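Local coordinates for protein esterase (Alcaligenes sp., PDB 1QLW) that probably hydrolyses carboxylic esters, as a bacterial esterase of the alpha/beta-hydrolase fold, at residues A[7-12]-A[84-89]; A[93-98]-A[309-314]; A[103-108]-A[187-192]; A[117-120]-A[124-127]; A[147-150]-A[154-157]. All coordinates share one frame; numbering follows the deposited sequence.

Contact 1: residues A[7-12]-A[84-89]; sequences KTPAGP and GRMGWD
Thr-8 reaches Met-86 with its methyl group: Thr-8 CG2 lies 3.7 Å from Met-86 CE, and the two side chains run antiparallel past one another. The methyl is the Thr-8 branch that stands opposite the backbone N, which directs it at the methionine while OG1 stays beside that N. Pro-9 follows and meets the same side chain twice. Its ring carbon CD rests 4.0 Å from Met-86 SD, and its carbonyl O comes within 3.5 Å of Met-86 CE. Met-86 runs fully extended as far as SD and bends only at the last torsion (chi3 -65°), bringing CE up against both the threonine methyl and the proline carbonyl. Tyr-91 and Arg-94 of helix 88-94 also pack on both Pro-9 and Met-86. Further along, Gly-11 O accepts a hydrogen bond from Arg-94 NH2, and Pro-12 packs on Thr-14 of the second subunit. On the other segment, Gly-87 is the N-cap of helix 88-94, and Met-86 O is hydrogen-bonded by Asn-306 ND2. This is surface packing in which an extended N-terminal arm of the alpha/beta-hydrolase fold passes alongside helix 88-94, from the loop before it to its last turn, before entering strand 13-23.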
loop_
_atom_site.group_PDB
_atom_site.type_symbol
_atom_site.label_atom_id
_atom_site.label_comp_id
_atom_site.label_asym_id
_atom_site.label_seq_id
_atom_site.Cartn_x
_atom_site.Cartn_y
_atom_site.Cartn_z
ATOM N N LYS A 7 19.312 14.881 16.955
ATOM C CA LYS A 7 18.078 14.889 17.750
ATOM C C LYS A 7 16.941 14.662 16.749
ATOM O O LYS A 7 17.064 15.058 15.589
ATOM C CB LYS A 7 17.888 16.195 18.488
ATOM N N THR A 8 15.913 13.952 17.179
ATOM C CA THR A 8 14.758 13.753 16.293
ATOM C C THR A 8 14.063 15.090 16.087
ATOM O O THR A 8 13.726 15.780 17.056
ATOM C CB THR A 8 13.753 12.777 16.931
ATOM O OG1 THR A 8 14.439 11.560 17.248
ATOM C CG2 THR A 8 12.607 12.506 15.971
ATOM N N PRO A 9 13.857 15.482 14.838
ATOM C CA PRO A 9 13.215 16.765 14.569
ATOM C C PRO A 9 11.835 16.815 15.200
ATOM O O PRO A 9 11.074 15.856 15.084
ATOM C CB PRO A 9 13.155 16.851 13.060
ATOM C CG PRO A 9 14.049 15.792 12.537
ATOM C CD PRO A 9 14.223 14.756 13.606
ATOM N N ALA A 10 11.523 17.916 15.863
ATOM C CA ALA A 10 10.245 18.090 16.525
ATOM C C ALA A 10 9.336 19.007 15.711
ATOM O O ALA A 10 9.724 19.673 14.748
ATOM C CB ALA A 10 10.472 18.694 17.909
ATOM N N GLY A 11 8.072 19.033 16.119
ATOM C CA GLY A 11 7.088 19.895 15.513
ATOM C C GLY A 11 6.478 19.408 14.212
ATOM O O GLY A 11 6.727 18.299 13.744
ATOM N N PRO A 12 5.662 20.280 13.626
ATOM C CA PRO A 12 4.925 19.931 12.422
ATOM C C PRO A 12 5.780 19.887 11.177
ATOM O O PRO A 12 6.949 20.266 11.174
ATOM C CB PRO A 12 3.854 21.017 12.329
ATOM C CG PRO A 12 4.461 22.188 13.014
ATOM C CD PRO A 12 5.285 21.621 14.135
ATOM N N GLY A 84 7.405 2.781 16.448
ATOM C CA GLY A 84 6.697 4.045 16.488
ATOM C C GLY A 84 7.508 5.291 16.249
ATOM O O GLY A 84 6.979 6.394 16.449
ATOM N N ARG A 85 8.752 5.177 15.827
ATOM C CA ARG A 85 9.610 6.328 15.626
ATOM C C ARG A 85 9.558 6.801 14.174
ATOM O O ARG A 85 9.128 6.122 13.250
ATOM C CB ARG A 85 11.052 5.977 16.012
ATOM C CG ARG A 85 11.227 5.755 17.507
ATOM C CD ARG A 85 12.660 5.381 17.846
ATOM N NE ARG A 85 12.954 4.027 17.365
ATOM C CZ ARG A 85 13.692 3.743 16.301
ATOM N NH1 ARG A 85 14.407 4.647 15.650
ATOM N NH2 ARG A 85 13.743 2.469 15.923
ATOM N N MET A 86 10.089 7.998 13.976
ATOM C CA MET A 86 10.204 8.585 12.653
ATOM C C MET A 86 11.050 7.682 11.749
ATOM O O MET A 86 12.129 7.205 12.121
ATOM C CB MET A 86 10.897 9.954 12.792
ATOM C CG MET A 86 10.871 10.756 11.507
ATOM S SD MET A 86 11.691 12.347 11.680
ATOM C CE MET A 86 10.612 13.153 12.870
ATOM N N GLY A 87 10.538 7.471 10.556
ATOM C CA GLY A 87 11.252 6.693 9.549
ATOM C C GLY A 87 12.012 7.627 8.606
ATOM O O GLY A 87 11.968 8.855 8.681
ATOM N N TRP A 88 12.684 6.985 7.645
ATOM C CA TRP A 88 13.471 7.741 6.690
ATOM C C TRP A 88 12.611 8.564 5.753
ATOM O O TRP A 88 13.052 9.642 5.332
ATOM C CB TRP A 88 14.397 6.846 5.881
ATOM C CG TRP A 88 15.605 6.349 6.611
ATOM C CD1 TRP A 88 15.942 6.510 7.925
ATOM C CD2 TRP A 88 16.651 5.565 6.034
ATOM N NE1 TRP A 88 17.129 5.879 8.202
ATOM C CE2 TRP A 88 17.599 5.305 7.042
ATOM C CE3 TRP A 88 16.902 5.070 4.744
ATOM C CZ2 TRP A 88 18.747 4.549 6.824
ATOM C CZ3 TRP A 88 18.051 4.320 4.542
ATOM C CH2 TRP A 88 18.960 4.068 5.576
ATOM N N ASP A 89 11.424 8.105 5.383
ATOM C CA ASP A 89 10.597 8.933 4.502
ATOM C C ASP A 89 10.323 10.307 5.111
ATOM O O ASP A 89 10.642 11.354 4.541
ATOM C CB ASP A 89 9.342 8.115 4.283
ATOM C CG ASP A 89 8.415 8.811 3.368
ATOM O OD1 ASP A 89 8.784 9.737 2.632
ATOM O OD2 ASP A 89 7.248 8.357 3.411
#

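Contact 2: residues A[93-98]-A[309-314]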
loop_
_atom_site.group_PDB
_atom_site.type_symbol
_atom_site.label_atom_id
_atom_site.label_comp_id
_atom_site.label_asym_id
_atom_site.label_seq_id
_atom_site.Cartn_x
_atom_site.Cartn_y
_atom_site.Cartn_z
ATOM N N LEU A 93 11.973 14.112 4.168
ATOM C CA LEU A 93 11.114 15.272 3.904
ATOM C C LEU A 93 11.510 16.445 4.791
ATOM O O LEU A 93 11.612 17.592 4.335
ATOM C CB LEU A 93 9.653 14.915 4.182
ATOM C CG LEU A 93 9.059 13.897 3.238
ATOM C CD1 LEU A 93 7.722 13.414 3.749
ATOM C CD2 LEU A 93 8.903 14.502 1.854
ATOM N N ARG A 94 11.754 16.181 6.077
ATOM C CA ARG A 94 12.142 17.208 7.039
ATOM C C ARG A 94 13.509 17.792 6.722
ATOM O O ARG A 94 13.791 18.948 7.043
ATOM C CB ARG A 94 12.084 16.653 8.461
ATOM C CG ARG A 94 10.658 16.433 8.932
ATOM C CD ARG A 94 10.622 15.850 10.336
ATOM N NE ARG A 94 9.251 15.679 10.809
ATOM C CZ ARG A 94 8.540 16.623 11.411
ATOM N NH1 ARG A 94 9.037 17.832 11.633
ATOM N NH2 ARG A 94 7.295 16.345 11.755
ATOM N N LYS A 95 14.360 17.025 6.045
ATOM C CA LYS A 95 15.660 17.466 5.584
ATOM C C LYS A 95 15.585 18.172 4.241
ATOM O O LYS A 95 16.630 18.615 3.733
ATOM C CB LYS A 95 16.626 16.280 5.584
ATOM C CG LYS A 95 16.958 15.801 6.989
ATOM C CD LYS A 95 17.872 16.769 7.708
ATOM C CE LYS A 95 18.519 16.186 8.940
ATOM N NZ LYS A 95 19.672 17.010 9.388
ATOM N N GLY A 96 14.395 18.311 3.666
ATOM C CA GLY A 96 14.208 19.089 2.465
ATOM C C GLY A 96 14.196 18.340 1.158
ATOM O O GLY A 96 14.236 18.970 0.102
ATOM N N TYR A 97 14.180 17.000 1.209
ATOM C CA TYR A 97 14.098 16.207 -0.002
ATOM C C TYR A 97 12.662 15.768 -0.264
ATOM O O TYR A 97 11.984 15.249 0.612
ATOM C CB TYR A 97 14.928 14.917 0.146
ATOM C CG TYR A 97 16.414 15.180 0.121
ATOM C CD1 TYR A 97 17.094 15.175 -1.089
ATOM C CD2 TYR A 97 17.141 15.420 1.277
ATOM C CE1 TYR A 97 18.446 15.399 -1.183
ATOM C CE2 TYR A 97 18.519 15.647 1.190
ATOM C CZ TYR A 97 19.144 15.663 -0.035
ATOM O OH TYR A 97 20.503 15.883 -0.169
ATOM N N SER A 98 12.243 15.919 -1.516
ATOM C CA SER A 98 11.051 15.238 -1.973
ATOM C C SER A 98 11.259 13.733 -1.965
ATOM O O SER A 98 12.367 13.281 -2.264
ATOM C CB SER A 98 10.699 15.684 -3.380
ATOM O OG SER A 98 10.363 17.061 -3.351
ATOM N N VAL A 309 22.223 6.922 10.797
ATOM C CA VAL A 309 22.526 6.295 9.507
ATOM C C VAL A 309 22.018 7.176 8.380
ATOM O O VAL A 309 22.712 7.419 7.375
ATOM C CB VAL A 309 21.970 4.873 9.439
ATOM C CG1 VAL A 309 22.249 4.268 8.066
ATOM C CG2 VAL A 309 22.536 4.000 10.551
ATOM N N ALA A 310 20.800 7.698 8.521
ATOM C CA ALA A 310 20.256 8.585 7.492
ATOM C C ALA A 310 21.156 9.800 7.269
ATOM O O ALA A 310 21.371 10.211 6.120
ATOM C CB ALA A 310 18.852 9.046 7.849
ATOM N N ASP A 311 21.672 10.404 8.344
ATOM C CA ASP A 311 22.540 11.562 8.181
ATOM C C ASP A 311 23.786 11.232 7.386
ATOM O O ASP A 311 24.235 12.044 6.586
ATOM C CB ASP A 311 22.934 12.139 9.539
ATOM C CG ASP A 311 21.855 13.001 10.143
ATOM O OD1 ASP A 311 20.839 13.280 9.479
ATOM O OD2 ASP A 311 22.036 13.422 11.304
ATOM N N LEU A 312 24.375 10.058 7.592
ATOM C CA LEU A 312 25.547 9.661 6.807
ATOM C C LEU A 312 25.188 9.593 5.334
ATOM O O LEU A 312 25.965 10.014 4.475
ATOM C CB LEU A 312 26.092 8.338 7.316
ATOM C CG LEU A 312 26.812 8.402 8.664
ATOM C CD1 LEU A 312 26.962 7.014 9.254
ATOM C CD2 LEU A 312 28.179 9.057 8.512
ATOM N N ILE A 313 24.045 8.993 5.019
ATOM C CA ILE A 313 23.613 8.853 3.634
ATOM C C ILE A 313 23.294 10.210 3.024
ATOM O O ILE A 313 23.708 10.509 1.901
ATOM C CB ILE A 313 22.406 7.895 3.566
ATOM C CG1 ILE A 313 22.871 6.472 3.918
ATOM C CG2 ILE A 313 21.751 7.946 2.201
ATOM C CD1 ILE A 313 21.716 5.497 4.094
ATOM N N LEU A 314 22.560 11.048 3.749
ATOM C CA LEU A 314 22.198 12.363 3.225
ATOM C C LEU A 314 23.413 13.258 3.021
ATOM O O LEU A 314 23.484 14.016 2.055
ATOM C CB LEU A 314 21.162 13.042 4.115
ATOM C CG LEU A 314 19.803 12.350 4.198
ATOM C CD1 LEU A 314 18.919 13.059 5.207
ATOM C CD2 LEU A 314 19.128 12.293 2.832
HETATM O O HOH W 1 21.129 15.967 11.653
HETATM O O HOH W 2 21.928 16.345 1.932
#
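Lys-95 and Tyr-97 take hold of Leu-314 where a Schellman motif ends helix 88-94 beside helix 306-319, two neighbouring helices of the alpha/beta-hydrolase fold. Leu-314 divides its branches between them. CD1 touches the aliphatic part of the lysine, 3.8 Å from Lys-95 CG, while CD2 approaches the tyrosine ring obliquely, 3.8 Å from Tyr-97 CE2. Beyond this apolar layer, Lys-95 folds at its second torsion (chi2 -73°) and carries its ammonium group toward Asp-311, roughly perpendicular to that side chain. The direct salt bridge is long, with Lys-95 NZ 3.9 Å from Asp-311 OD1. A water closes the wider gap, accepting from Lys-95 NZ at 2.9 Å and donating to Asp-311 OD2 at 2.7 Å. Asp-311 OD1 has a firmer partner in Tyr-91 OH, a hydrogen bond from helix 88-94 that positions the carboxylate. Ile-65 packs against both Tyr-97 and Leu-314, so both side chains reach strand 65-68 of the central sheet. Gly-96 makes the change of direction possible: with positive phi it leaves the helix, and a side chain there would jam against the preceding carbonyl. A second water lies in the plane of the tyrosine ring at its edge, 2.6 Å from Tyr-97 OH, and donates to Leu-314 O at 2.8 Å.

Contact 3: residues A[103-108]-A[187-192]; sequences DQSGRG and VANLSK
Asn-189 points from helix 185-197 at Ser-105, and its amide nitrogen approaches the serine hydroxyl. From CB the chain turns so that CG stands opposite the carbonyl carbon (chi1 -71°); the side chain also packs on Val-23 of strand 13-23. CG is still 4.4 Å from Ser-105 OG, and OD1 lies on the far side of the amide from the serine. ND2 makes the approach, 3.2 Å from Ser-105 OG. The hydroxyl sits near the prolongation of the CG-ND2 bond, with a CG-ND2-OG angle of about 158°. Each side chain has its stronger polar partner in Asp-48: Ser-105 OG is hydrogen-bonded to Asp-48 O, and Asn-189 ND2 is also satisfied at Asp-48. The serine belongs to a type II beta turn from Gln-104 to Arg-107, with Gly-106 at its third position, in the loop that leaves strand 99-103 of the alpha/beta-hydrolase sheet. The turn's own bond, Arg-107 N to Gln-104 O at 3.0 Å, is weak. Arg-107 forms a salt bridge with Asp-175 and hydrogen-bonds Gln-207 OE1; Gln-207 lies just after strand 200-205, in the turn that is probably the nucleophile elbow of this fold.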
loop_
_atom_site.group_PDB
_atom_site.type_symbol
_atom_site.label_atom_id
_atom_site.label_comp_id
_atom_site.label_asym_id
_atom_site.label_seq_id
_atom_site.Cartn_x
_atom_site.Cartn_y
_atom_site.Cartn_z
ATOM N N ASP A 103 5.651 0.928 -4.116
ATOM C CA ASP A 103 5.486 -0.508 -3.910
ATOM C C ASP A 103 5.950 -1.169 -5.217
ATOM O O ASP A 103 5.503 -0.787 -6.295
ATOM C CB ASP A 103 4.062 -0.953 -3.598
ATOM C CG ASP A 103 3.628 -0.608 -2.180
ATOM O OD1 ASP A 103 4.512 -0.322 -1.328
ATOM O OD2 ASP A 103 2.411 -0.714 -1.888
ATOM N N GLN A 104 6.863 -2.136 -5.086
ATOM C CA GLN A 104 7.341 -2.840 -6.265
ATOM C C GLN A 104 6.185 -3.400 -7.086
ATOM O O GLN A 104 5.129 -3.738 -6.541
ATOM C CB GLN A 104 8.198 -4.039 -5.885
ATOM C CG GLN A 104 9.629 -3.752 -5.472
ATOM C CD GLN A 104 10.428 -5.025 -5.322
ATOM O OE1 GLN A 104 10.307 -5.938 -6.159
ATOM N NE2 GLN A 104 11.230 -5.130 -4.279
ATOM N N SER A 105 6.420 -3.554 -8.379
ATOM C CA SER A 105 5.473 -4.300 -9.203
ATOM C C SER A 105 5.156 -5.622 -8.507
ATOM O O SER A 105 6.046 -6.304 -7.989
ATOM C CB SER A 105 6.109 -4.566 -10.559
ATOM O OG SER A 105 6.365 -3.374 -11.267
ATOM N N GLY A 106 3.879 -5.985 -8.485
ATOM C CA GLY A 106 3.455 -7.238 -7.903
ATOM C C GLY A 106 3.579 -7.324 -6.396
ATOM O O GLY A 106 3.654 -8.439 -5.875
ATOM N N ARG A 107 3.580 -6.195 -5.713
ATOM C CA ARG A 107 3.694 -6.137 -4.263
ATOM C C ARG A 107 2.791 -5.007 -3.760
ATOM O O ARG A 107 2.659 -3.981 -4.404
ATOM C CB ARG A 107 5.143 -5.858 -3.824
ATOM C CG ARG A 107 5.457 -6.123 -2.369
ATOM C CD ARG A 107 5.762 -7.574 -2.026
ATOM N NE ARG A 107 6.844 -8.105 -2.855
ATOM C CZ ARG A 107 8.129 -7.787 -2.721
ATOM N NH1 ARG A 107 8.512 -7.058 -1.682
ATOM N NH2 ARG A 107 8.989 -8.177 -3.643
ATOM N N GLY A 108 2.239 -5.157 -2.553
ATOM C CA GLY A 108 1.532 -4.035 -1.951
ATOM C C GLY A 108 0.394 -3.564 -2.843
ATOM O O GLY A 108 -0.455 -4.363 -3.286
ATOM N N VAL A 187 12.187 -2.525 -12.409
ATOM C CA VAL A 187 13.361 -1.898 -13.023
ATOM C C VAL A 187 12.995 -0.963 -14.149
ATOM O O VAL A 187 13.432 0.201 -14.164
ATOM C CB VAL A 187 14.322 -3.015 -13.479
ATOM C CG1 VAL A 187 15.435 -2.442 -14.356
ATOM C CG2 VAL A 187 14.914 -3.716 -12.256
ATOM N N ALA A 188 12.192 -1.427 -15.124
ATOM C CA ALA A 188 11.780 -0.549 -16.200
ATOM C C ALA A 188 10.920 0.599 -15.684
ATOM O O ALA A 188 10.981 1.716 -16.187
ATOM C CB ALA A 188 11.000 -1.321 -17.244
ATOM N N ASN A 189 10.076 0.331 -14.689
ATOM C CA ASN A 189 9.240 1.385 -14.121
ATOM C C ASN A 189 10.068 2.453 -13.427
ATOM O O ASN A 189 9.711 3.635 -13.479
ATOM C CB ASN A 189 8.199 0.777 -13.186
ATOM C CG ASN A 189 7.137 0.022 -13.969
ATOM O OD1 ASN A 189 6.813 0.396 -15.088
ATOM N ND2 ASN A 189 6.604 -1.016 -13.350
ATOM N N LEU A 190 11.188 2.071 -12.796
ATOM C CA LEU A 190 12.051 3.078 -12.184
ATOM C C LEU A 190 12.671 3.974 -13.258
ATOM O O LEU A 190 12.883 5.159 -12.986
ATOM C CB LEU A 190 13.140 2.430 -11.342
ATOM C CG LEU A 190 12.624 1.772 -10.052
ATOM C CD1 LEU A 190 13.724 0.900 -9.458
ATOM C CD2 LEU A 190 12.162 2.809 -9.052
ATOM N N SER A 191 12.964 3.444 -14.447
ATOM C CA SER A 191 13.475 4.306 -15.515
ATOM C C SER A 191 12.397 5.298 -15.936
ATOM O O SER A 191 12.664 6.488 -16.073
ATOM C CB SER A 191 13.905 3.473 -16.713
ATOM O OG SER A 191 14.204 4.307 -17.816
ATOM N N LYS A 192 11.159 4.817 -16.125
ATOM C CA LYS A 192 10.084 5.743 -16.484
ATOM C C LYS A 192 9.945 6.817 -15.432
ATOM O O LYS A 192 9.735 7.990 -15.762
ATOM C CB LYS A 192 8.784 4.959 -16.650
ATOM C CG LYS A 192 8.776 4.067 -17.880
ATOM C CD LYS A 192 7.487 3.256 -17.990
ATOM C CE LYS A 192 7.437 2.602 -19.371
ATOM N NZ LYS A 192 6.197 1.813 -19.567
#

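Contact 4: residues A[117-120]-A[124-127]; sequences INAV and KAPA
Ala-119 O receives both main-chain bonds of this contact, which lies at the C-terminal end of helix 115-121, where N-H groups of the returning chain take up a helix carbonyl. Lys-124 N donates at 2.9 Å with an N-H...O angle of 149°, approaching nearly along the C=O axis, and Ala-125 N adds a weak bond to the same oxygen at 3.3 Å. A water bridges the two segments, donating to Val-120 O and to Ala-125 O, each at 2.8 Å. Ala-125 O has a further neighbour in Val-120 CA, a CA-H...O contact of 3.4 Å. Around this polar strip the packing is small: Ala-119 CB meets Ala-125 CB at 3.9 Å. Val-120 sets CG1 opposite its backbone N (chi1 178°), 4.0 Å from Ala-127 CA, while CG2 lies 3.3 Å from Pro-126 O. Across the dimer, Val-120 packs on Leu-130 of the second subunit and Ala-127 on Val-120 of the second subunit. A glycine in place of Val-120 would probably leave the Ala-125 methyl and that Leu-130 without the isopropyl group they pack on and open a gap beside Ala-127. The chemistry implies that the chain's return is fixed mainly by backbone groups and one water, with small apolar side chains filling in.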
loop_
_atom_site.group_PDB
_atom_site.type_symbol
_atom_site.label_atom_id
_atom_site.label_comp_id
_atom_site.label_asym_id
_atom_site.label_seq_id
_atom_site.Cartn_x
_atom_site.Cartn_y
_atom_site.Cartn_z
ATOM N N ILE A 117 -3.871 -18.793 -10.683
ATOM C CA ILE A 117 -4.431 -19.453 -9.508
ATOM C C ILE A 117 -5.854 -19.906 -9.819
ATOM O O ILE A 117 -6.202 -21.069 -9.584
ATOM C CB ILE A 117 -4.370 -18.523 -8.281
ATOM C CG1 ILE A 117 -2.921 -18.172 -7.955
ATOM C CG2 ILE A 117 -5.038 -19.202 -7.095
ATOM C CD1 ILE A 117 -2.776 -16.967 -7.059
ATOM N N ASN A 118 -6.654 -19.002 -10.395
ATOM C CA ASN A 118 -8.028 -19.383 -10.715
ATOM C C ASN A 118 -8.070 -20.481 -11.772
ATOM O O ASN A 118 -8.959 -21.333 -11.718
ATOM C CB ASN A 118 -8.815 -18.159 -11.180
ATOM C CG ASN A 118 -9.302 -17.271 -10.047
ATOM O OD1 ASN A 118 -9.916 -16.219 -10.335
ATOM N ND2 ASN A 118 -9.085 -17.663 -8.825
ATOM N N ALA A 119 -7.142 -20.482 -12.743
ATOM C CA ALA A 119 -7.152 -21.532 -13.752
ATOM C C ALA A 119 -6.995 -22.894 -13.132
ATOM O O ALA A 119 -7.609 -23.890 -13.558
ATOM C CB ALA A 119 -6.079 -21.300 -14.800
ATOM N N VAL A 120 -6.121 -23.017 -12.123
ATOM C CA VAL A 120 -5.947 -24.285 -11.424
ATOM C C VAL A 120 -7.185 -24.625 -10.619
ATOM O O VAL A 120 -7.669 -25.760 -10.632
ATOM C CB VAL A 120 -4.675 -24.239 -10.564
ATOM C CG1 VAL A 120 -4.491 -25.533 -9.795
ATOM C CG2 VAL A 120 -3.462 -23.951 -11.431
ATOM N N LYS A 124 -8.594 -26.161 -15.099
ATOM C CA LYS A 124 -8.158 -25.910 -16.474
ATOM C C LYS A 124 -6.651 -25.953 -16.639
ATOM O O LYS A 124 -6.165 -26.008 -17.770
ATOM C CB LYS A 124 -8.704 -24.558 -16.939
ATOM C CG LYS A 124 -10.218 -24.506 -16.979
ATOM C CD LYS A 124 -10.732 -23.205 -17.569
ATOM C CE LYS A 124 -12.245 -23.173 -17.602
ATOM N NZ LYS A 124 -12.781 -22.033 -18.392
ATOM N N ALA A 125 -5.900 -25.899 -15.552
ATOM C CA ALA A 125 -4.449 -25.882 -15.578
ATOM C C ALA A 125 -3.958 -26.674 -14.369
ATOM O O ALA A 125 -4.646 -26.777 -13.345
ATOM C CB ALA A 125 -3.925 -24.458 -15.509
ATOM N N PRO A 126 -2.752 -27.225 -14.443
ATOM C CA PRO A 126 -2.199 -28.039 -13.401
ATOM C C PRO A 126 -1.611 -27.262 -12.249
ATOM O O PRO A 126 -1.166 -26.128 -12.410
ATOM C CB PRO A 126 -1.107 -28.826 -14.152
ATOM C CG PRO A 126 -0.599 -27.848 -15.153
ATOM C CD PRO A 126 -1.864 -27.181 -15.644
ATOM N N ALA A 127 -1.483 -27.913 -11.102
ATOM C CA ALA A 127 -0.885 -27.279 -9.925
ATOM C C ALA A 127 0.520 -26.773 -10.167
ATOM O O ALA A 127 0.922 -25.762 -9.574
ATOM C CB ALA A 127 -0.897 -28.252 -8.749
HETATM O O HOH W 3 -6.317 -28.095 -11.487
#

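Contact 5: residues A[147-150]-A[154-157]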
loop_
_atom_site.group_PDB
_atom_site.type_symbol
_atom_site.label_atom_id
_atom_site.label_comp_id
_atom_site.label_asym_id
_atom_site.label_seq_id
_atom_site.Cartn_x
_atom_site.Cartn_y
_atom_site.Cartn_z
ATOM N N PHE A 147 19.287 -10.193 13.411
ATOM C CA PHE A 147 18.935 -9.719 14.735
ATOM C C PHE A 147 19.667 -10.485 15.840
ATOM O O PHE A 147 19.812 -9.983 16.940
ATOM C CB PHE A 147 17.432 -9.839 14.956
ATOM C CG PHE A 147 16.578 -8.945 14.088
ATOM C CD1 PHE A 147 17.085 -7.845 13.420
ATOM C CD2 PHE A 147 15.235 -9.248 13.962
ATOM C CE1 PHE A 147 16.255 -7.053 12.644
ATOM C CE2 PHE A 147 14.400 -8.452 13.201
ATOM C CZ PHE A 147 14.904 -7.348 12.543
ATOM N N GLY A 148 20.057 -11.708 15.522
ATOM C CA GLY A 148 20.773 -12.578 16.463
ATOM C C GLY A 148 21.117 -13.829 15.685
ATOM O O GLY A 148 20.810 -13.963 14.513
ATOM N N PRO A 149 21.810 -14.747 16.345
ATOM C CA PRO A 149 22.309 -15.928 15.652
ATOM C C PRO A 149 21.227 -16.855 15.149
ATOM O O PRO A 149 21.318 -17.477 14.081
ATOM C CB PRO A 149 23.240 -16.577 16.673
ATOM C CG PRO A 149 22.828 -16.053 18.009
ATOM C CD PRO A 149 22.271 -14.678 17.748
ATOM N N ARG A 150 20.138 -16.926 15.908
ATOM C CA ARG A 150 19.013 -17.786 15.608
ATOM C C ARG A 150 17.847 -17.336 16.479
ATOM O O ARG A 150 18.022 -16.724 17.536
ATOM C CB ARG A 150 19.346 -19.243 15.903
ATOM C CG ARG A 150 19.643 -19.494 17.374
ATOM C CD ARG A 150 20.324 -20.847 17.555
ATOM N NE ARG A 150 21.675 -20.833 17.008
ATOM C CZ ARG A 150 22.754 -20.258 17.519
ATOM N NH1 ARG A 150 22.716 -19.599 18.668
ATOM N NH2 ARG A 150 23.917 -20.344 16.874
ATOM N N ALA A 154 18.485 -12.522 20.502
ATOM C CA ALA A 154 18.987 -11.313 19.880
ATOM C C ALA A 154 20.435 -11.039 20.284
ATOM O O ALA A 154 20.845 -11.304 21.417
ATOM C CB ALA A 154 18.184 -10.095 20.329
ATOM N N PHE A 155 21.187 -10.443 19.372
ATOM C CA PHE A 155 22.495 -9.914 19.738
ATOM C C PHE A 155 22.286 -8.868 20.831
ATOM O O PHE A 155 21.382 -8.032 20.724
ATOM C CB PHE A 155 23.233 -9.292 18.565
ATOM C CG PHE A 155 23.623 -10.247 17.470
ATOM C CD1 PHE A 155 24.439 -11.335 17.790
ATOM C CD2 PHE A 155 23.212 -10.090 16.163
ATOM C CE1 PHE A 155 24.810 -12.238 16.809
ATOM C CE2 PHE A 155 23.580 -10.984 15.186
ATOM C CZ PHE A 155 24.389 -12.068 15.510
ATOM N N LYS A 156 23.124 -8.867 21.861
ATOM C CA LYS A 156 23.003 -7.889 22.935
ATOM C C LYS A 156 23.204 -6.459 22.459
ATOM O O LYS A 156 22.594 -5.553 23.036
ATOM C CB LYS A 156 24.016 -8.184 24.042
ATOM C CG LYS A 156 23.918 -9.573 24.642
ATOM C CD LYS A 156 22.531 -9.867 25.187
ATOM C CE LYS A 156 22.483 -11.260 25.800
ATOM N NZ LYS A 156 22.963 -11.269 27.205
ATOM N N ASP A 157 23.967 -6.255 21.384
ATOM C CA ASP A 157 24.219 -4.909 20.886
ATOM C C ASP A 157 23.379 -4.543 19.669
ATOM O O ASP A 157 23.674 -3.530 19.020
ATOM C CB ASP A 157 25.704 -4.702 20.544
ATOM C CG ASP A 157 26.175 -5.534 19.376
ATOM O OD1 ASP A 157 25.387 -6.285 18.779
ATOM O OD2 ASP A 157 27.373 -5.417 19.032
#
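A tight reversal in the long, largely irregular segment between strands 99-103 and 200-205 brings Phe-147, Gly-148 and Pro-149 against Ala-154 and Phe-155. It is closed by one strong main-chain hydrogen bond, Phe-155 N to Phe-147 O at 2.8 Å with an N-H...O angle of 163°, using a lone pair in the carbonyl plane. Ala-154 CA adds a CA-H...O contact to that same oxygen at 3.3 Å. The Phe-155 side chain, with CG opposite its carbonyl carbon (chi1 -65°), folds back over the first segment. Gly-148 CA sits over the ring face, 3.5 Å from the Phe-155 centroid and 15° off the normal, a CH-pi contact. Pro-149 makes a second, off-centre one, its CD 3.6 Å from Phe-155 CE1. Gly-148 allows this closeness, since a CB there would clash with Ala-154 CA. An alanine in place of Phe-155 would probably strip the cover from Gly-148 and Pro-149 and leave His-255 without its stacking partner. That histidine is also hydrogen-bonded through NE2 to Asp-157 OD1. Phe-147 points away from the reversal and stacks on Phe-160. Along the chain the reversal lies between helices 138-144 and 165-171, and Phe-155 packs on Glu-258 and Phe-259 of the loop joining strand 248-252 to helix 263-278.

In the fold
From the N terminus, contact 1 closes first, joining the arm before strand 13-23 to the start of helix 88-94 across the early strands. Contact 2 opens at the other end of that helix and touches contact 1, notably through Arg-94; its partner in helix 306-319 closes a loop of 210 residues. Contacts 3, 4 and 5 all fall within it. Contact 3 joins the loop after strand 99-103 to helix 185-197 and in turn encloses contacts 4 and 5, two short local reversals in series, with centres about 43 Å apart. None of the loops cross. Contact 5 lies across the chain's centre from contact 3. Contacts 1, 3 and 4 reach the second subunit; contacts 2 and 5 do not touch it.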